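Local coordinates for Non-structural protein 5 (Modoc virus, PDB 2WA2) that probably methylates the viral RNA cap, using bound S-adenosylmethionine as methyl donor, as the methyltransferase domain of the replication protein NS5, at residues Y36-V42 with P220-S225; L194-S198 with T226-Y230. The protein carries 4 engineered substitutions. All blocks are in the same frame, centred on the assembly; numbering follows the deposited sequence.

Contact 1: residues Y36-V42 with P220-S225; sequences YRRRFVV and PLSRNS
The amide of N224 inserts into the turn that follows Y36, and its ND2 grips two main-chain carbonyls. Y36 O receives one N-H at 2.8 Å from ND2, nearly straight (170°) and close to the amide plane. R39 O takes the other at 2.7 Å from ND2, on a lone pair in its carbonyl plane. With both N-H groups used, the amide's rotation is fixed; OD1 is held by R253 of helix 239-254. The backbone N of N224 adds a third bond, to R37 O.

With CG anti to the backbone N (chi1 169°), the Y36 ring lies over the N224 side chain, and N224 CB makes a CH-pi contact 3.8 Å from the ring centroid. The phenol itself is hydrogen-bonded to L250 O. Beyond the ring, R37 and R223 run side by side in the same direction. R37 NH2 sits over the face of the R223 guanidinium, 3.0 Å from R223 NH1, and the planes are 38° apart. Both atoms are donors, so no hydrogen bond joins them; R66 also lies near R223 NH2, gathering three arginines into what is probably a basic patch.

The type II turn R38-V41 then brings V41 back to 220-225, where CG1 points among the carbonyl oxygens of P220, L221 and S222. V42 lies alongside P220 and crosses L221, whose CD2 comes tightly to 3.0 Å from V42 O, a buried oxygen with no polar partner in the model. A weak bond V42 N to P220 O and a water shared by F40 O and P220 O complete this end. An N-terminal helix-and-turn is thereby fastened to the loop joining the last two strands, 215-217 and 229-232, of the Rossmann-like methyltransferase sheet.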
loop_
_atom_site.group_PDB
_atom_site.type_symbol
_atom_site.label_atom_id
_atom_site.label_comp_id
_atom_site.label_asym_id
_atom_site.label_seq_id
_atom_site.Cartn_x
_atom_site.Cartn_y
_atom_site.Cartn_z
ATOM N N TYR A 36 10.422 -19.662 -0.032
ATOM C CA TYR A 36 11.086 -18.358 0.010
ATOM C C TYR A 36 10.184 -17.262 0.605
ATOM O O TYR A 36 10.620 -16.418 1.414
ATOM C CB TYR A 36 11.555 -17.922 -1.392
ATOM C CG TYR A 36 11.999 -16.462 -1.422
ATOM C CD1 TYR A 36 13.083 -16.049 -0.685
ATOM C CD2 TYR A 36 11.329 -15.516 -2.200
ATOM C CE1 TYR A 36 13.492 -14.727 -0.692
ATOM C CE2 TYR A 36 11.733 -14.189 -2.233
ATOM C CZ TYR A 36 12.819 -13.804 -1.469
ATOM O OH TYR A 36 13.275 -12.527 -1.454
ATOM N N ARG A 37 8.923 -17.279 0.192
ATOM C CA ARG A 37 8.053 -16.151 0.447
ATOM C C ARG A 37 7.752 -15.911 1.921
ATOM O O ARG A 37 7.494 -14.783 2.285
ATOM C CB ARG A 37 6.768 -16.257 -0.370
ATOM C CG ARG A 37 5.739 -17.156 0.254
ATOM C CD ARG A 37 4.845 -17.697 -0.785
ATOM N NE ARG A 37 3.617 -16.948 -0.934
ATOM C CZ ARG A 37 2.415 -17.441 -0.649
ATOM N NH1 ARG A 37 2.283 -18.678 -0.162
ATOM N NH2 ARG A 37 1.341 -16.698 -0.842
ATOM N N ARG A 38 7.766 -16.975 2.734
ATOM C CA ARG A 38 7.521 -16.906 4.187
ATOM C C ARG A 38 8.778 -16.849 5.061
ATOM O O ARG A 38 8.661 -16.713 6.275
ATOM C CB ARG A 38 6.685 -18.120 4.646
ATOM C CG ARG A 38 7.277 -19.450 4.179
ATOM C CD ARG A 38 7.092 -20.624 5.145
ATOM N NE ARG A 38 8.171 -21.598 4.909
ATOM C CZ ARG A 38 8.022 -22.786 4.309
ATOM N NH1 ARG A 38 6.816 -23.196 3.911
ATOM N NH2 ARG A 38 9.079 -23.582 4.120
ATOM N N ARG A 39 9.960 -16.972 4.463
ATOM C CA ARG A 39 11.222 -17.023 5.210
ATOM C C ARG A 39 11.459 -15.753 6.034
ATOM O O ARG A 39 11.634 -14.666 5.484
ATOM C CB ARG A 39 12.390 -17.286 4.250
ATOM C CG ARG A 39 13.626 -17.934 4.872
ATOM C CD ARG A 39 14.634 -18.330 3.768
ATOM N NE ARG A 39 14.170 -19.491 2.990
ATOM C CZ ARG A 39 14.486 -19.738 1.714
ATOM N NH1 ARG A 39 15.279 -18.908 1.033
ATOM N NH2 ARG A 39 13.998 -20.823 1.106
ATOM N N PHE A 40 11.445 -15.910 7.360
ATOM C CA PHE A 40 11.620 -14.802 8.326
ATOM C C PHE A 40 10.525 -13.728 8.307
ATOM O O PHE A 40 10.746 -12.605 8.785
ATOM C CB PHE A 40 12.959 -14.096 8.133
ATOM C CG PHE A 40 14.152 -14.934 8.445
ATOM C CD1 PHE A 40 14.578 -15.093 9.761
ATOM C CD2 PHE A 40 14.878 -15.531 7.418
ATOM C CE1 PHE A 40 15.714 -15.855 10.055
ATOM C CE2 PHE A 40 16.014 -16.300 7.691
ATOM C CZ PHE A 40 16.423 -16.465 9.018
ATOM N N VAL A 41 9.364 -14.058 7.753
ATOM C CA VAL A 41 8.261 -13.114 7.653
ATOM C C VAL A 41 7.442 -13.204 8.951
ATOM O O VAL A 41 7.146 -14.307 9.411
ATOM C CB VAL A 41 7.401 -13.413 6.381
ATOM C CG1 VAL A 41 6.142 -12.547 6.315
ATOM C CG2 VAL A 41 8.242 -13.225 5.117
ATOM N N VAL A 42 7.112 -12.049 9.545
ATOM C CA VAL A 42 6.253 -12.019 10.735
ATOM C C VAL A 42 4.908 -12.647 10.358
ATOM O O VAL A 42 4.269 -12.217 9.392
ATOM C CB VAL A 42 6.050 -10.581 11.306
ATOM C CG1 VAL A 42 5.184 -10.616 12.594
ATOM C CG2 VAL A 42 7.396 -9.896 11.585
ATOM N N PRO A 220 7.153 -5.667 7.979
ATOM C CA PRO A 220 7.812 -6.983 8.089
ATOM C C PRO A 220 6.873 -8.171 7.910
ATOM O O PRO A 220 7.338 -9.302 7.699
ATOM C CB PRO A 220 8.422 -6.967 9.505
ATOM C CG PRO A 220 7.649 -5.937 10.243
ATOM C CD PRO A 220 7.261 -4.888 9.228
ATOM N N LEU A 221 5.572 -7.908 8.017
ATOM C CA LEU A 221 4.523 -8.863 7.665
ATOM C C LEU A 221 4.377 -9.108 6.159
ATOM O O LEU A 221 3.766 -10.100 5.749
ATOM C CB LEU A 221 3.178 -8.390 8.216
ATOM C CG LEU A 221 3.029 -8.369 9.744
ATOM C CD1 LEU A 221 1.847 -7.529 10.140
ATOM C CD2 LEU A 221 2.769 -9.747 10.203
ATOM N N SER A 222 4.874 -8.191 5.325
ATOM C CA SER A 222 4.827 -8.443 3.871
ATOM C C SER A 222 5.660 -9.675 3.536
ATOM O O SER A 222 6.744 -9.863 4.093
ATOM C CB SER A 222 5.370 -7.261 3.080
ATOM O OG SER A 222 4.514 -6.145 3.178
ATOM N N ARG A 223 5.174 -10.468 2.577
ATOM C CA ARG A 223 5.890 -11.676 2.148
ATOM C C ARG A 223 7.115 -11.331 1.302
ATOM O O ARG A 223 7.184 -10.269 0.674
ATOM C CB ARG A 223 4.968 -12.601 1.368
ATOM C CG ARG A 223 3.805 -13.176 2.180
ATOM C CD ARG A 223 3.200 -14.302 1.355
ATOM N NE ARG A 223 1.980 -14.847 1.932
ATOM C CZ ARG A 223 0.768 -14.682 1.406
ATOM N NH1 ARG A 223 0.604 -13.990 0.284
ATOM N NH2 ARG A 223 -0.286 -15.219 2.010
ATOM N N ASN A 224 8.079 -12.238 1.261
ATOM C CA ASN A 224 9.311 -11.935 0.536
ATOM C C ASN A 224 9.089 -11.909 -0.973
ATOM O O ASN A 224 9.907 -11.367 -1.707
ATOM C CB ASN A 224 10.410 -12.935 0.865
ATOM C CG ASN A 224 10.819 -12.920 2.348
ATOM O OD1 ASN A 224 10.879 -11.868 2.989
ATOM N ND2 ASN A 224 11.105 -14.107 2.884
ATOM N N SER A 225 7.963 -12.478 -1.414
ATOM C CA SER A 225 7.587 -12.502 -2.839
ATOM C C SER A 225 6.984 -11.189 -3.353
ATOM O O SER A 225 6.575 -11.099 -4.519
ATOM C CB SER A 225 6.578 -13.645 -3.051
ATOM O OG SER A 225 5.588 -13.539 -2.041
HETATM O O HOH W 1 10.062 -9.803 7.547
#

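Contact 2: residues L194-S198 with T226-Y230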
loop_
_atom_site.group_PDB
_atom_site.type_symbol
_atom_site.label_atom_id
_atom_site.label_comp_id
_atom_site.label_asym_id
_atom_site.label_seq_id
_atom_site.Cartn_x
_atom_site.Cartn_y
_atom_site.Cartn_z
ATOM N N LEU A 194 3.636 -0.716 -4.961
ATOM C CA LEU A 194 3.870 -2.120 -5.330
ATOM C C LEU A 194 5.307 -2.352 -5.772
ATOM O O LEU A 194 5.930 -3.320 -5.368
ATOM C CB LEU A 194 2.941 -2.487 -6.501
ATOM C CG LEU A 194 3.173 -3.881 -7.098
ATOM C CD1 LEU A 194 2.875 -4.939 -6.045
ATOM C CD2 LEU A 194 2.273 -4.002 -8.355
ATOM N N ASN A 195 5.799 -1.473 -6.651
ATOM C CA ASN A 195 7.177 -1.554 -7.129
ATOM C C ASN A 195 7.845 -0.235 -6.798
ATOM O O ASN A 195 7.705 0.729 -7.578
ATOM C CB ASN A 195 7.202 -1.772 -8.654
ATOM C CG ASN A 195 8.607 -1.690 -9.264
ATOM O OD1 ASN A 195 9.564 -1.236 -8.625
ATOM N ND2 ASN A 195 8.736 -2.138 -10.515
ATOM N N PRO A 196 8.548 -0.175 -5.651
ATOM C CA PRO A 196 9.197 1.054 -5.219
ATOM C C PRO A 196 10.633 1.227 -5.724
ATOM O O PRO A 196 11.205 2.273 -5.465
ATOM C CB PRO A 196 9.225 0.893 -3.694
ATOM C CG PRO A 196 9.454 -0.566 -3.505
ATOM C CD PRO A 196 8.689 -1.247 -4.638
ATOM N N TYR A 197 11.197 0.228 -6.413
ATOM C CA TYR A 197 12.611 0.322 -6.856
ATOM C C TYR A 197 12.808 0.841 -8.273
ATOM O O TYR A 197 13.916 1.191 -8.661
ATOM C CB TYR A 197 13.339 -1.013 -6.689
ATOM C CG TYR A 197 12.628 -2.158 -7.354
ATOM C CD1 TYR A 197 12.823 -2.446 -8.703
ATOM C CD2 TYR A 197 11.778 -2.964 -6.622
ATOM C CE1 TYR A 197 12.167 -3.499 -9.306
ATOM C CE2 TYR A 197 11.126 -4.022 -7.200
ATOM C CZ TYR A 197 11.310 -4.272 -8.534
ATOM O OH TYR A 197 10.626 -5.313 -9.100
ATOM N N SER A 198 11.736 0.909 -9.038
ATOM C CA SER A 198 11.794 1.443 -10.382
ATOM C C SER A 198 12.229 2.923 -10.318
ATOM O O SER A 198 11.767 3.679 -9.445
ATOM C CB SER A 198 10.416 1.275 -11.026
ATOM O OG SER A 198 10.183 2.240 -12.024
ATOM N N THR A 226 6.897 -10.169 -2.481
ATOM C CA THR A 226 6.519 -8.838 -2.947
ATOM C C THR A 226 7.497 -7.814 -2.370
ATOM O O THR A 226 7.883 -7.948 -1.222
ATOM C CB THR A 226 5.071 -8.454 -2.536
ATOM O OG1 THR A 226 4.832 -7.095 -2.892
ATOM C CG2 THR A 226 4.821 -8.645 -1.012
ATOM N N HIS A 227 7.862 -6.821 -3.177
ATOM C CA HIS A 227 8.731 -5.731 -2.744
ATOM C C HIS A 227 7.867 -4.549 -2.289
ATOM O O HIS A 227 8.391 -3.443 -2.137
ATOM C CB HIS A 227 9.608 -5.312 -3.912
ATOM C CG HIS A 227 10.944 -4.748 -3.520
ATOM N ND1 HIS A 227 11.080 -3.600 -2.763
ATOM C CD2 HIS A 227 12.200 -5.146 -3.840
ATOM C CE1 HIS A 227 12.370 -3.328 -2.617
ATOM N NE2 HIS A 227 13.069 -4.245 -3.270
ATOM N N GLU A 228 6.560 -4.785 -2.047
ATOM C CA GLU A 228 5.627 -3.686 -1.646
ATOM C C GLU A 228 6.158 -2.907 -0.450
ATOM O O GLU A 228 6.670 -3.472 0.519
ATOM C CB GLU A 228 4.201 -4.183 -1.328
ATOM C CG GLU A 228 4.159 -5.025 -0.044
ATOM C CD GLU A 228 2.871 -5.809 0.132
ATOM O OE1 GLU A 228 2.066 -5.838 -0.818
ATOM O OE2 GLU A 228 2.678 -6.407 1.219
ATOM N N MET A 229 6.069 -1.596 -0.559
ATOM C CA MET A 229 6.344 -0.714 0.580
ATOM C C MET A 229 5.204 0.310 0.694
ATOM O O MET A 229 4.342 0.410 -0.199
ATOM C CB MET A 229 7.720 -0.065 0.409
ATOM C CG MET A 229 8.844 -1.107 0.477
ATOM S SD MET A 229 10.470 -0.433 0.083
ATOM C CE MET A 229 10.773 0.642 1.524
ATOM N N TYR A 230 5.155 1.040 1.806
ATOM C CA TYR A 230 4.009 1.895 2.085
ATOM C C TYR A 230 4.427 3.337 2.248
ATOM O O TYR A 230 5.290 3.642 3.064
ATOM C CB TYR A 230 3.193 1.397 3.267
ATOM C CG TYR A 230 2.399 0.174 2.858
ATOM C CD1 TYR A 230 1.101 0.311 2.355
ATOM C CD2 TYR A 230 2.964 -1.097 2.926
ATOM C CE1 TYR A 230 0.365 -0.809 1.950
ATOM C CE2 TYR A 230 2.234 -2.235 2.502
ATOM C CZ TYR A 230 0.939 -2.062 2.015
ATOM O OH TYR A 230 0.218 -3.156 1.564
HETATM O O HOH W 2 6.824 -5.926 -5.699
#
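This is a buried packing contact between the loop that follows strand 188-193 and the residues leading into strand 229-232, without a direct hydrogen bond across it. Segment 194-198 runs on to helix 199-212, while 226-230 enters the antiparallel neighbour of 188-193.

The H227 imidazole is the central piece. Y197 CD2 stands 3.5 Å above its plane, over the ring centre, 3.6 Å from H227 CD2; the two planes make 57°, an oblique pairing. H227 CB in turn lies in the plane of the tyrosine ring, at its edge. P196 CG approaches the imidazole obliquely, 3.5 Å from H227 ND1, a buried nitrogen with no partner in the model. H227 NE2 bonds to S247 OG, and W21 packs edge-to-face on the ring. The proline also meets the main chain, with CD 3.3 Å from H227 O, and its CG touches M229 SD at 3.7 Å.

Polar linkage comes through one water, which donates to L194 O and accepts from H227 N. Each loop is braced internally: N195 OD1 accepts from S198 N (3.1 Å) in an Asx motif, just before helix 199-212, and also lies over the Y197 ring; T226 OG1 accepts from E228 N (3.0 Å) in an ST turn.

Beside this packing, E228 forms salt bridges to K70 and K192, its OE2 also hydrogen-bonded to S222 OG, and Y230 OH bonds to D155. The grouping K70, D155, K192 and E228, with the E228 side chain about 8 Å from the bound S-adenosylmethionine, is consistent with the Lys-Asp-Lys-Glu tetrad of the flaviviral 2'-O-methyltransferase site.

How the contacts relate
Contact 1 lies nearer the surface, its centre about 16 Å from the centre of the chain, whereas contact 2 is buried, about 9 Å from it. Their second segments are consecutive: 220-225 passes directly into 226-230, so one connection from strand 215-217 to strand 229-232 meets 36-42 first and the 194-198 loop next. S222 OG of contact 1 also probably hydrogen-bonds to E228 OE2 of contact 2, at 2.7 Å. W21 and helix 239-254 flank both. Direct bonds to backbone carbonyls and crowded arginines mark the outer contact; ring packing and a single bridging water mark the inner one.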